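Long-range contacts in pyrrolidone-carboxylate peptidase (Pyrococcus furiosus, PDB 1X10), which removes N-terminal pyroglutamyl (5-oxoproline) groups from polypeptides as a thiol protease of the peptidase C15 family, working as a homotetramer: residues 7-12 / 42-47; 82-87 / 145-150; 167-172 / 182-187; 3-8 / 34-39; 61-66 / 202-207. The protein carries 3 engineered substitutions. All coordinates share one frame; numbering follows the deposited sequence.

Contact 1: 7-12 / 42-47; sequences GFEPFG and PVVFGK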
# COMPACT_ATOMS: atom_id res chain seq x y z
N GLY A 7 15.43 19.35 13.12
CA GLY A 7 15.30 17.97 12.72
C GLY A 7 15.15 17.18 14.01
O GLY A 7 15.19 17.77 15.10
N PHE A 8 14.98 15.87 13.91
CA PHE A 8 14.83 15.04 15.10
C PHE A 8 15.91 13.97 15.19
O PHE A 8 16.49 13.56 14.19
CB PHE A 8 13.46 14.34 15.10
CG PHE A 8 12.32 15.22 15.53
CD1 PHE A 8 11.38 15.66 14.60
CD2 PHE A 8 12.15 15.56 16.87
CE1 PHE A 8 10.28 16.42 15.00
CE2 PHE A 8 11.05 16.32 17.28
CZ PHE A 8 10.11 16.75 16.34
N GLU A 9 16.16 13.51 16.41
CA GLU A 9 17.14 12.46 16.67
C GLU A 9 16.48 11.13 16.26
O GLU A 9 15.29 11.09 15.97
CB GLU A 9 17.48 12.42 18.16
CG GLU A 9 16.26 12.17 19.04
CD GLU A 9 16.58 12.13 20.53
OE1 GLU A 9 17.74 12.44 20.90
OE2 GLU A 9 15.68 11.80 21.33
N PRO A 10 17.26 10.04 16.24
CA PRO A 10 16.69 8.75 15.86
C PRO A 10 15.62 8.34 16.87
O PRO A 10 15.66 8.76 18.03
CB PRO A 10 17.90 7.80 15.91
CG PRO A 10 19.06 8.72 15.60
CD PRO A 10 18.72 9.94 16.42
N PHE A 11 14.66 7.53 16.44
CA PHE A 11 13.60 7.07 17.32
C PHE A 11 12.97 5.79 16.79
O PHE A 11 13.22 5.39 15.65
CB PHE A 11 12.53 8.16 17.45
CG PHE A 11 11.70 8.34 16.21
CD1 PHE A 11 10.48 7.69 16.07
CD2 PHE A 11 12.16 9.14 15.16
CE1 PHE A 11 9.72 7.83 14.91
CE2 PHE A 11 11.41 9.28 13.99
CZ PHE A 11 10.19 8.63 13.86
N GLY A 12 12.15 5.15 17.62
CA GLY A 12 11.47 3.93 17.21
C GLY A 12 12.34 2.77 16.77
O GLY A 12 11.91 1.94 15.97
N PRO A 42 15.00 16.45 20.54
CA PRO A 42 14.87 15.08 21.04
C PRO A 42 13.46 14.59 20.74
O PRO A 42 12.53 15.39 20.66
CB PRO A 42 15.11 15.25 22.54
CG PRO A 42 14.47 16.59 22.81
CD PRO A 42 14.97 17.42 21.64
N VAL A 43 13.30 13.28 20.54
CA VAL A 43 11.98 12.72 20.28
C VAL A 43 11.45 12.32 21.65
O VAL A 43 11.30 11.14 21.97
CB VAL A 43 12.06 11.50 19.34
CG1 VAL A 43 10.66 10.94 19.07
CG2 VAL A 43 12.70 11.90 18.01
N VAL A 44 11.16 13.34 22.46
CA VAL A 44 10.70 13.16 23.82
C VAL A 44 9.71 14.26 24.19
O VAL A 44 10.03 15.44 24.09
CB VAL A 44 11.89 13.25 24.81
CG1 VAL A 44 11.39 13.07 26.25
CG2 VAL A 44 12.95 12.22 24.44
N PHE A 45 8.51 13.89 24.61
CA PHE A 45 7.52 14.89 24.99
C PHE A 45 8.04 15.65 26.20
O PHE A 45 8.70 15.08 27.07
CB PHE A 45 6.18 14.23 25.33
CG PHE A 45 5.50 13.59 24.16
CD1 PHE A 45 5.47 12.21 24.01
CD2 PHE A 45 4.87 14.38 23.20
CE1 PHE A 45 4.82 11.62 22.92
CE2 PHE A 45 4.22 13.80 22.11
CZ PHE A 45 4.19 12.41 21.97
N GLY A 46 7.73 16.95 26.26
CA GLY A 46 8.19 17.77 27.37
C GLY A 46 9.57 18.34 27.07
O GLY A 46 9.71 19.54 26.84
N LYS A 47 10.57 17.47 27.06
CA LYS A 47 11.94 17.89 26.78
C LYS A 47 12.02 18.60 25.43
O LYS A 47 12.69 19.63 25.29
CB LYS A 47 12.86 16.67 26.78
CG LYS A 47 14.34 17.00 26.70
CD LYS A 47 15.19 15.77 27.02
CE LYS A 47 14.89 15.24 28.42
NZ LYS A 47 15.71 14.05 28.78
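V43 plugs into the bend that F8, E9 and F11 make as the chain leaves strand 2-8, and its side chain can be followed atom by atom. CB already lies 3.9 Å from CB of F11. From there CG1, anti to the backbone N (chi1 180°), runs on beside F11 and meets the same CB of F11 at 3.7 Å. The other branch, CG2, points into the turn: it sits 3.4 Å from the backbone O of E9, rests against CG of E9, and comes 3.9 Å from CD2 of F8. The F8 and V43 side chains cross at about a right angle, while the edge of the F8 ring is turned to P42 O, 3.8 Å from CE2. V43 is itself the centre of an inverse gamma turn, closed by a weak bond from V44 N to P42 O.

The polar part is a single bond, V43 N to OE2 of E9 at 2.9 Å, with an N-H...O angle of 158°. The N-H comes from above the carboxylate, 44° out of its plane. The chain of E9 is extended beyond CG, which carries the carboxylate across to P42 CA, 3.4 Å from OE2. Nearby, N17 ND2 binds E9 O, and F8 packs on S142, the engineered residue at an active-site position. Chemically, the bond ties the start of the loop after strand 34-41 to E9 with a neutral donor, which would not by itself cancel the charge of the carboxylate; that charge is therefore likely to depend on surroundings beyond V43.

Contact 2: 82-87 / 145-150; sequences AVNAID and VMYLSL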
# COMPACT_ATOMS: atom_id res chain seq x y z
N ALA A 82 -1.60 21.82 12.26
CA ALA A 82 -1.08 21.30 13.53
C ALA A 82 -2.28 21.20 14.47
O ALA A 82 -3.06 22.15 14.59
CB ALA A 82 -0.03 22.26 14.11
N VAL A 83 -2.42 20.07 15.14
CA VAL A 83 -3.56 19.85 16.03
C VAL A 83 -3.19 19.83 17.52
O VAL A 83 -2.18 19.24 17.91
CB VAL A 83 -4.25 18.54 15.66
CG1 VAL A 83 -4.81 18.63 14.24
CG2 VAL A 83 -3.26 17.42 15.73
N ASN A 84 -4.03 20.45 18.34
CA ASN A 84 -3.77 20.53 19.77
C ASN A 84 -4.10 19.22 20.49
O ASN A 84 -5.02 19.17 21.31
CB ASN A 84 -4.59 21.68 20.37
CG ASN A 84 -4.15 22.03 21.78
OD1 ASN A 84 -3.16 21.50 22.29
ND2 ASN A 84 -4.88 22.95 22.41
N ALA A 85 -3.34 18.18 20.18
CA ALA A 85 -3.58 16.88 20.81
C ALA A 85 -2.37 15.97 20.72
O ALA A 85 -1.57 16.05 19.79
CB ALA A 85 -4.79 16.20 20.16
N ILE A 86 -2.26 15.09 21.71
CA ILE A 86 -1.19 14.11 21.75
C ILE A 86 -1.84 12.74 21.91
O ILE A 86 -2.62 12.52 22.84
CB ILE A 86 -0.25 14.33 22.96
CG1 ILE A 86 0.38 15.72 22.89
CG2 ILE A 86 0.83 13.26 22.96
CD1 ILE A 86 1.15 16.10 24.12
N ASP A 87 -1.54 11.84 20.99
CA ASP A 87 -2.06 10.48 21.05
C ASP A 87 -1.02 9.63 20.34
O ASP A 87 -1.15 9.31 19.16
CB ASP A 87 -3.41 10.36 20.33
CG ASP A 87 -4.23 9.17 20.84
OD1 ASP A 87 -5.19 8.76 20.15
OD2 ASP A 87 -3.90 8.66 21.93
N VAL A 145 5.74 19.50 17.99
CA VAL A 145 6.59 20.65 17.74
C VAL A 145 5.94 21.62 16.74
O VAL A 145 6.05 22.83 16.89
CB VAL A 145 7.97 20.22 17.20
CG1 VAL A 145 8.73 19.45 18.28
CG2 VAL A 145 7.81 19.36 15.97
N MET A 146 5.25 21.08 15.74
CA MET A 146 4.59 21.94 14.76
C MET A 146 3.58 22.85 15.46
O MET A 146 3.52 24.05 15.18
CB MET A 146 3.87 21.10 13.70
CG MET A 146 3.23 21.93 12.59
SD MET A 146 2.23 20.95 11.45
CE MET A 146 1.61 22.26 10.36
N TYR A 147 2.79 22.28 16.36
CA TYR A 147 1.78 23.04 17.09
C TYR A 147 2.40 24.09 18.00
O TYR A 147 1.98 25.25 18.01
CB TYR A 147 0.89 22.10 17.91
CG TYR A 147 -0.26 22.82 18.59
CD1 TYR A 147 -1.47 23.03 17.93
CD2 TYR A 147 -0.09 23.39 19.86
CE1 TYR A 147 -2.49 23.78 18.51
CE2 TYR A 147 -1.10 24.15 20.45
CZ TYR A 147 -2.30 24.34 19.77
OH TYR A 147 -3.28 25.13 20.32
N LEU A 148 3.39 23.69 18.79
CA LEU A 148 4.05 24.60 19.71
C LEU A 148 4.70 25.77 18.97
O LEU A 148 4.68 26.91 19.44
CB LEU A 148 5.11 23.85 20.54
CG LEU A 148 4.53 22.90 21.60
CD1 LEU A 148 5.61 21.96 22.14
CD2 LEU A 148 3.93 23.74 22.73
N SER A 149 5.27 25.49 17.81
CA SER A 149 5.91 26.56 17.03
C SER A 149 4.86 27.55 16.55
O SER A 149 5.04 28.78 16.68
CB SER A 149 6.67 25.96 15.84
OG SER A 149 7.43 26.95 15.17
N LEU A 150 3.76 27.04 16.01
CA LEU A 150 2.70 27.91 15.52
C LEU A 150 2.02 28.67 16.66
O LEU A 150 1.61 29.82 16.49
CB LEU A 150 1.67 27.09 14.73
CG LEU A 150 2.15 26.69 13.34
CD1 LEU A 150 1.26 25.59 12.77
CD2 LEU A 150 2.16 27.91 12.44
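A82 presses its methyl group into helix 141-156. CB of A82 is 3.6 Å from CG of M146 and equally close to CA of Y147, and it reaches CD1 of L150 at 3.8 Å, so one small side chain meets three residues on one side of the helix.

The second half of the first shell is flat against flat. Y147 has CG anti to the backbone N (chi1 -175°), which carries its ring out along V83 and N84. The amide of N84 stacks on this ring, the two planes only 14° apart; CB of N84 lies 3.5 Å from CE1 of Y147. ND2 of N84 comes 3.4 Å from OH of Y147, but the angle is too poor for a hydrogen bond.

What positions these groups lies farther out. Y147 OH bonds to P108 O, and OD1 of N84 accepts from I103 N and V104 N, bonds consistent with the amide being kept in its stacked orientation. N84 is also the centre of an inverse gamma turn, closed by A85 N to V83 O at 2.8 Å. M146 borders the catalytic E79, and V83 touches I81 of the second subunit. A82 and V83 end strand 76-83, so the contact joins this strand end to helix 141-156, whose M146 and L150 also pack on strand 161-167, while L148 packs on helix 47-59.

Contact 3: 167-172 / 182-187; sequences VPYIPE and QVPPSM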
# COMPACT_ATOMS: atom_id res chain seq x y z
N VAL A 167 9.79 14.00 5.61
CA VAL A 167 10.54 13.36 4.54
C VAL A 167 10.42 11.85 4.67
O VAL A 167 10.23 11.33 5.77
CB VAL A 167 12.05 13.75 4.58
CG1 VAL A 167 12.19 15.27 4.56
CG2 VAL A 167 12.73 13.14 5.80
N PRO A 168 10.52 11.13 3.55
CA PRO A 168 10.42 9.67 3.58
C PRO A 168 11.71 9.09 4.15
O PRO A 168 12.66 9.83 4.44
CB PRO A 168 10.27 9.30 2.11
CG PRO A 168 9.71 10.54 1.47
CD PRO A 168 10.47 11.63 2.17
N TYR A 169 11.74 7.78 4.32
CA TYR A 169 12.95 7.09 4.78
C TYR A 169 13.96 7.34 3.66
O TYR A 169 13.56 7.52 2.51
CB TYR A 169 12.75 5.57 4.77
CG TYR A 169 12.03 4.95 5.94
CD1 TYR A 169 12.56 5.02 7.23
CD2 TYR A 169 10.89 4.17 5.73
CE1 TYR A 169 11.96 4.32 8.28
CE2 TYR A 169 10.30 3.47 6.77
CZ TYR A 169 10.84 3.54 8.04
OH TYR A 169 10.27 2.82 9.06
N ILE A 170 15.25 7.37 3.98
CA ILE A 170 16.24 7.47 2.91
C ILE A 170 16.55 5.99 2.65
O ILE A 170 16.37 5.16 3.54
CB ILE A 170 17.51 8.25 3.32
CG1 ILE A 170 18.14 7.67 4.58
CG2 ILE A 170 17.18 9.72 3.50
CD1 ILE A 170 19.47 8.33 4.94
N PRO A 171 16.99 5.65 1.42
CA PRO A 171 17.30 4.27 1.02
C PRO A 171 18.02 3.34 2.01
O PRO A 171 17.58 2.21 2.22
CB PRO A 171 18.10 4.46 -0.27
CG PRO A 171 17.42 5.66 -0.87
CD PRO A 171 17.31 6.59 0.33
N GLU A 172 19.10 3.81 2.62
CA GLU A 172 19.84 2.96 3.55
C GLU A 172 19.00 2.47 4.73
O GLU A 172 19.33 1.45 5.34
CB GLU A 172 21.08 3.69 4.07
CG GLU A 172 20.79 5.03 4.72
CD GLU A 172 22.06 5.79 5.04
OE1 GLU A 172 22.65 5.56 6.12
OE2 GLU A 172 22.48 6.61 4.19
N GLN A 182 8.05 -6.25 4.54
CA GLN A 182 7.63 -5.34 3.48
C GLN A 182 8.72 -4.35 3.09
O GLN A 182 9.70 -4.18 3.82
CB GLN A 182 6.38 -4.56 3.92
CG GLN A 182 5.92 -3.50 2.95
CD GLN A 182 5.47 -4.08 1.63
OE1 GLN A 182 5.20 -3.34 0.69
NE2 GLN A 182 5.39 -5.40 1.56
N VAL A 183 8.56 -3.70 1.94
CA VAL A 183 9.54 -2.73 1.48
C VAL A 183 8.92 -1.34 1.36
O VAL A 183 8.27 -1.02 0.37
CB VAL A 183 10.14 -3.11 0.11
CG1 VAL A 183 11.28 -2.17 -0.22
CG2 VAL A 183 10.62 -4.55 0.13
N PRO A 184 9.09 -0.51 2.39
CA PRO A 184 8.52 0.84 2.35
C PRO A 184 9.25 1.74 1.35
O PRO A 184 10.39 1.48 0.97
CB PRO A 184 8.67 1.32 3.80
CG PRO A 184 9.88 0.61 4.27
CD PRO A 184 9.72 -0.78 3.70
N PRO A 185 8.59 2.82 0.91
CA PRO A 185 9.15 3.77 -0.05
C PRO A 185 10.32 4.52 0.57
O PRO A 185 10.45 4.58 1.79
CB PRO A 185 7.99 4.71 -0.35
CG PRO A 185 6.77 3.91 0.00
CD PRO A 185 7.21 3.19 1.25
N SER A 186 11.17 5.09 -0.27
CA SER A 186 12.31 5.87 0.20
C SER A 186 12.60 6.99 -0.79
O SER A 186 12.10 6.98 -1.92
CB SER A 186 13.55 4.97 0.39
OG SER A 186 13.94 4.32 -0.81
N MET A 187 13.40 7.95 -0.36
CA MET A 187 13.79 9.09 -1.19
C MET A 187 15.22 9.45 -0.78
O MET A 187 15.53 9.49 0.41
CB MET A 187 12.85 10.28 -0.94
CG MET A 187 13.18 11.52 -1.77
SD MET A 187 11.92 12.82 -1.64
CE MET A 187 10.72 12.25 -2.85
O HOH W 1 13.83 11.12 2.23
O HOH W 2 9.22 6.24 3.65
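Y169 and S186 mark where two irregular, proline-rich loops cross in this C15 peptidase fold: 167-172 follows the strand that carries the catalytic H166, and 182-187 leads into helix 189-206. The touching parts run 90° to each other.

One direct hydrogen bond joins them, M187 N to Y169 O, at 2.9 Å with an N-H...O angle of 152°. Two waters extend the polar link. One molecule donates to P168 O and to M187 O; the other accepts from Y169 N at 3.0 Å and donates to P185 O at 2.8 Å. Four backbone polar atoms are thus satisfied through solvent in a largely buried place.

A CA-H...O contact, almost straight, brings I170 CA within 3.3 Å of M187 O.

The apolar contacts are carried mainly by prolines. CG of P168 meets CB of M187 at 4.0 Å. The Y169 side chain, with CG anti to the carbonyl carbon (chi1 -81°), crosses P184 obliquely, CG of P184 lying 3.8 Å from CE2 of Y169; P185 O lies at the ring edge. Replacing Y169 by an alanine would probably open a gap beside P184 and I174, and leave K177 without its weak bond to the hydroxyl. On the outer side, P171 and S186 pack on P130 of the third subunit, and P185 meets P185 of that subunit, so the crossing also belongs to the tetramer interface.

The ring of P171 lies against the end of 182-187, with CD 3.4 Å from M187 O.

Contact 4: 3-8 / 34-39; sequences VLVTGF and AQVFGR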
# COMPACT_ATOMS: atom_id res chain seq x y z
N VAL A 3 16.50 32.21 9.78
CA VAL A 3 15.69 31.02 9.56
C VAL A 3 16.14 29.89 10.49
O VAL A 3 17.33 29.62 10.61
CB VAL A 3 15.82 30.51 8.11
CG1 VAL A 3 15.04 29.21 7.94
CG2 VAL A 3 15.32 31.57 7.14
N LEU A 4 15.18 29.26 11.15
CA LEU A 4 15.48 28.14 12.03
C LEU A 4 14.93 26.88 11.40
O LEU A 4 13.75 26.80 11.05
CB LEU A 4 14.84 28.32 13.42
CG LEU A 4 14.88 27.05 14.29
CD1 LEU A 4 16.32 26.69 14.62
CD2 LEU A 4 14.08 27.27 15.58
N VAL A 5 15.80 25.89 11.23
CA VAL A 5 15.40 24.61 10.68
C VAL A 5 15.71 23.60 11.78
O VAL A 5 16.79 23.63 12.36
CB VAL A 5 16.24 24.22 9.43
CG1 VAL A 5 15.84 22.83 8.95
CG2 VAL A 5 16.02 25.23 8.32
N THR A 6 14.75 22.73 12.08
CA THR A 6 14.99 21.71 13.09
C THR A 6 14.77 20.33 12.50
O THR A 6 14.06 20.16 11.51
CB THR A 6 14.06 21.85 14.33
OG1 THR A 6 12.70 21.60 13.96
CG2 THR A 6 14.18 23.25 14.94
N GLY A 7 15.43 19.35 13.12
CA GLY A 7 15.30 17.97 12.72
C GLY A 7 15.15 17.18 14.01
O GLY A 7 15.19 17.77 15.10
N PHE A 8 14.98 15.87 13.91
CA PHE A 8 14.83 15.04 15.10
C PHE A 8 15.91 13.97 15.19
O PHE A 8 16.49 13.56 14.19
CB PHE A 8 13.46 14.34 15.10
CG PHE A 8 12.32 15.22 15.53
CD1 PHE A 8 11.38 15.66 14.60
CD2 PHE A 8 12.15 15.56 16.87
CE1 PHE A 8 10.28 16.42 15.00
CE2 PHE A 8 11.05 16.32 17.28
CZ PHE A 8 10.11 16.75 16.34
N ALA A 34 20.24 35.97 4.32
CA ALA A 34 19.51 35.35 5.42
C ALA A 34 20.39 34.32 6.11
O ALA A 34 21.09 33.54 5.46
CB ALA A 34 18.25 34.69 4.90
N GLN A 35 20.36 34.31 7.44
CA GLN A 35 21.16 33.36 8.20
C GLN A 35 20.31 32.16 8.59
O GLN A 35 19.20 32.32 9.10
CB GLN A 35 21.73 34.01 9.46
CG GLN A 35 22.67 33.11 10.22
CD GLN A 35 23.85 32.65 9.38
OE1 GLN A 35 24.67 33.47 8.95
NE2 GLN A 35 23.94 31.35 9.13
N VAL A 36 20.83 30.97 8.35
CA VAL A 36 20.11 29.75 8.69
C VAL A 36 20.72 29.07 9.90
O VAL A 36 21.94 28.91 9.99
CB VAL A 36 20.10 28.76 7.50
CG1 VAL A 36 19.32 27.50 7.88
CG2 VAL A 36 19.48 29.41 6.28
N PHE A 37 19.87 28.68 10.84
CA PHE A 37 20.30 27.99 12.05
C PHE A 37 19.67 26.60 12.02
O PHE A 37 18.47 26.47 11.77
CB PHE A 37 19.82 28.72 13.31
CG PHE A 37 20.33 30.13 13.44
CD1 PHE A 37 19.84 31.15 12.62
CD2 PHE A 37 21.31 30.45 14.37
CE1 PHE A 37 20.32 32.46 12.73
CE2 PHE A 37 21.80 31.75 14.49
CZ PHE A 37 21.30 32.76 13.67
N GLY A 38 20.47 25.58 12.26
CA GLY A 38 19.96 24.22 12.26
C GLY A 38 20.12 23.59 13.63
O GLY A 38 21.22 23.58 14.19
N ARG A 39 19.03 23.08 14.18
CA ARG A 39 19.07 22.46 15.50
C ARG A 39 18.34 21.13 15.53
O ARG A 39 17.33 20.94 14.86
CB ARG A 39 18.45 23.41 16.53
CG ARG A 39 19.18 24.75 16.66
CD ARG A 39 20.50 24.60 17.39
NE ARG A 39 21.07 25.90 17.75
CZ ARG A 39 21.79 26.66 16.94
NH1 ARG A 39 22.06 26.26 15.70
NH2 ARG A 39 22.24 27.84 17.36
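L4 and R39 meet at about a right angle, CD1 of L4 against CG of R39 at 4.0 Å. L4 has CG anti to the backbone N (chi1 168°), and its CD1 leans back over the neighbouring strand, 3.6 Å from F37 O. F37 belongs to the same face of the sheet as L4, T6 and R39; its ring is turned edge-on to V3 O, which lies in the ring plane 3.6 Å from CD1. On the face of V3, V5 and V36, the valine branches cross obliquely, with V5 CG2 4.0 Å from V36 CG1.

The residues are brought level by a parallel pairing, V3 with V36 through T6 with R39, in which the short segments are inclined by 23°. Five backbone bonds zip the pair, from V3 N to Q35 O at one end to G7 N to R39 O at the other; the shortest is F37 N to V3 O, 2.7 Å. Strands 2-8 and 34-41 lie side by side with helix 18-26 and the short strand 30-31 between them in the chain, a beta-alpha-beta crossover. Helix 47-59 covers L4 and F37, and helix 189-206 covers V3 and V5.

Beyond CG the R39 chain bends, and NH1 returns to G38 O of its own strand at 3.2 Å, approaching from well above the carbonyl plane. With an alanine at R39, L4 CD1 would probably lose its methylene neighbour, and D27 and E58 the positive charge of two long, weak ion pairs. CB of T6 sits 3.4 Å from R39 O, while OG1 of T6 bonds to H66 ND1.

Contact 5: 61-66 / 202-207; sequences PDIAIH and VALEEL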
# COMPACT_ATOMS: atom_id res chain seq x y z
N PRO A 61 13.80 33.46 15.30
CA PRO A 61 13.74 33.34 13.84
C PRO A 61 12.53 34.02 13.23
O PRO A 61 11.48 34.15 13.87
CB PRO A 61 13.69 31.83 13.60
CG PRO A 61 14.02 31.21 14.93
CD PRO A 61 13.47 32.17 15.92
N ASP A 62 12.67 34.46 11.98
CA ASP A 62 11.58 35.09 11.25
C ASP A 62 10.78 33.96 10.62
O ASP A 62 9.57 34.06 10.42
CB ASP A 62 12.14 35.99 10.15
CG ASP A 62 12.87 37.19 10.69
OD1 ASP A 62 12.20 38.12 11.17
OD2 ASP A 62 14.12 37.18 10.65
N ILE A 63 11.49 32.88 10.31
CA ILE A 63 10.91 31.70 9.69
C ILE A 63 11.38 30.43 10.40
O ILE A 63 12.56 30.28 10.69
CB ILE A 63 11.33 31.58 8.21
CG1 ILE A 63 10.86 32.81 7.43
CG2 ILE A 63 10.78 30.28 7.60
CD1 ILE A 63 11.40 32.88 6.00
N ALA A 64 10.44 29.53 10.68
CA ALA A 64 10.76 28.28 11.34
C ALA A 64 10.23 27.13 10.49
O ALA A 64 9.03 27.06 10.20
CB ALA A 64 10.14 28.23 12.73
N ILE A 65 11.13 26.25 10.08
CA ILE A 65 10.75 25.09 9.29
C ILE A 65 11.23 23.86 10.05
O ILE A 65 12.43 23.60 10.14
CB ILE A 65 11.37 25.13 7.89
CG1 ILE A 65 10.80 26.32 7.11
CG2 ILE A 65 11.07 23.83 7.15
CD1 ILE A 65 11.39 26.52 5.73
N HIS A 66 10.27 23.13 10.60
CA HIS A 66 10.54 21.94 11.38
C HIS A 66 10.42 20.73 10.47
O HIS A 66 9.42 20.57 9.75
CB HIS A 66 9.55 21.87 12.55
CG HIS A 66 9.56 23.12 13.39
ND1 HIS A 66 10.62 23.46 14.21
CD2 HIS A 66 8.67 24.14 13.48
CE1 HIS A 66 10.38 24.64 14.76
NE2 HIS A 66 9.21 25.07 14.34
N VAL A 202 11.78 29.59 -0.81
CA VAL A 202 10.43 30.05 -1.14
C VAL A 202 9.82 30.84 0.01
O VAL A 202 9.15 31.85 -0.22
CB VAL A 202 9.52 28.85 -1.50
CG1 VAL A 202 8.10 29.34 -1.77
CG2 VAL A 202 10.08 28.12 -2.72
N ALA A 203 10.05 30.40 1.24
CA ALA A 203 9.52 31.11 2.40
C ALA A 203 10.14 32.50 2.46
O ALA A 203 9.44 33.51 2.61
CB ALA A 203 9.83 30.34 3.69
N LEU A 204 11.47 32.56 2.33
CA LEU A 204 12.18 33.83 2.37
C LEU A 204 11.68 34.80 1.31
O LEU A 204 11.43 35.97 1.59
CB LEU A 204 13.68 33.60 2.18
CG LEU A 204 14.44 33.01 3.37
CD1 LEU A 204 15.83 32.59 2.93
CD2 LEU A 204 14.51 34.03 4.50
N GLU A 205 11.52 34.31 0.08
CA GLU A 205 11.04 35.14 -1.01
C GLU A 205 9.64 35.66 -0.72
O GLU A 205 9.26 36.74 -1.17
CB GLU A 205 11.04 34.35 -2.31
CG GLU A 205 12.43 34.00 -2.82
CD GLU A 205 12.39 33.06 -4.02
OE1 GLU A 205 11.66 33.36 -4.99
OE2 GLU A 205 13.09 32.03 -3.99
N GLU A 206 8.88 34.88 0.04
CA GLU A 206 7.52 35.25 0.39
C GLU A 206 7.52 36.45 1.33
O GLU A 206 6.66 37.32 1.23
CB GLU A 206 6.81 34.06 1.05
CG GLU A 206 5.30 34.18 1.09
CD GLU A 206 4.67 34.20 -0.29
OE1 GLU A 206 3.43 34.31 -0.38
OE2 GLU A 206 5.41 34.12 -1.30
N LEU A 207 8.49 36.50 2.24
CA LEU A 207 8.57 37.61 3.18
C LEU A 207 9.11 38.86 2.48
O LEU A 207 10.10 39.45 2.90
CB LEU A 207 9.47 37.25 4.37
CG LEU A 207 8.87 36.26 5.36
CD1 LEU A 207 9.81 36.06 6.53
CD2 LEU A 207 7.53 36.79 5.86
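D62 brings the one flat group near this interface, yet it meets L207 through its aliphatic carbon: CB of D62 lies 4.3 Å from CD1 of L207, and neither a face nor an edge of the carboxylate comes closer. Its polar end is engaged elsewhere, OD2 taking a hydrogen bond from K2 N.

The contact itself is carried by I63. With CG1 anti to the carbonyl carbon (chi1 -60°) and the chain extended beyond, this side chain reaches straight out to the helix end. I63 and L207 come tip to tip, CG1 of I63 being 3.5 Å from CD1 of L207. CD1 of I63 touches CD2 of L204 at 3.6 Å and CB of A203 at 3.8 Å, so its terminal methyl meets three residues of the helix end. CG2, the other branch, stands 4.0 Å from CB of A203.

L207 is the first residue past helix 189-206, and its side chain also touches M1 and M161, while L204 packs on V3. The contact is thus apolar, carbon against carbon. It is a helix-on-sheet contact of an alpha/beta fold, helix 189-206 packing on the mixed sheet at strand 63-69, next to strand 2-8, which runs parallel to it.

How the contacts relate
Contacts 4 and 5 lie closest, their centres 10 Å apart, because strands 34-41, 2-8 and 63-69 are consecutive neighbours in one sheet. Contact 1 continues from contact 4, sharing G7 and F8 where strand 2-8 ends. Contact 2 touches it through F8 with V145 and F45 with I86, and reaches contact 5 through S149 and H66. Along the chain, contacts 2 and 3 are nested within the long loop closed by contact 5. Contact 3 stands apart, about 27 Å between centres from contact 5. Contacts 1 and 2 come within about 4 Å of active-site side chains, contact 3 follows H166 in the chain, and contact 5 joins the sheet to the C-terminal helix, away from them.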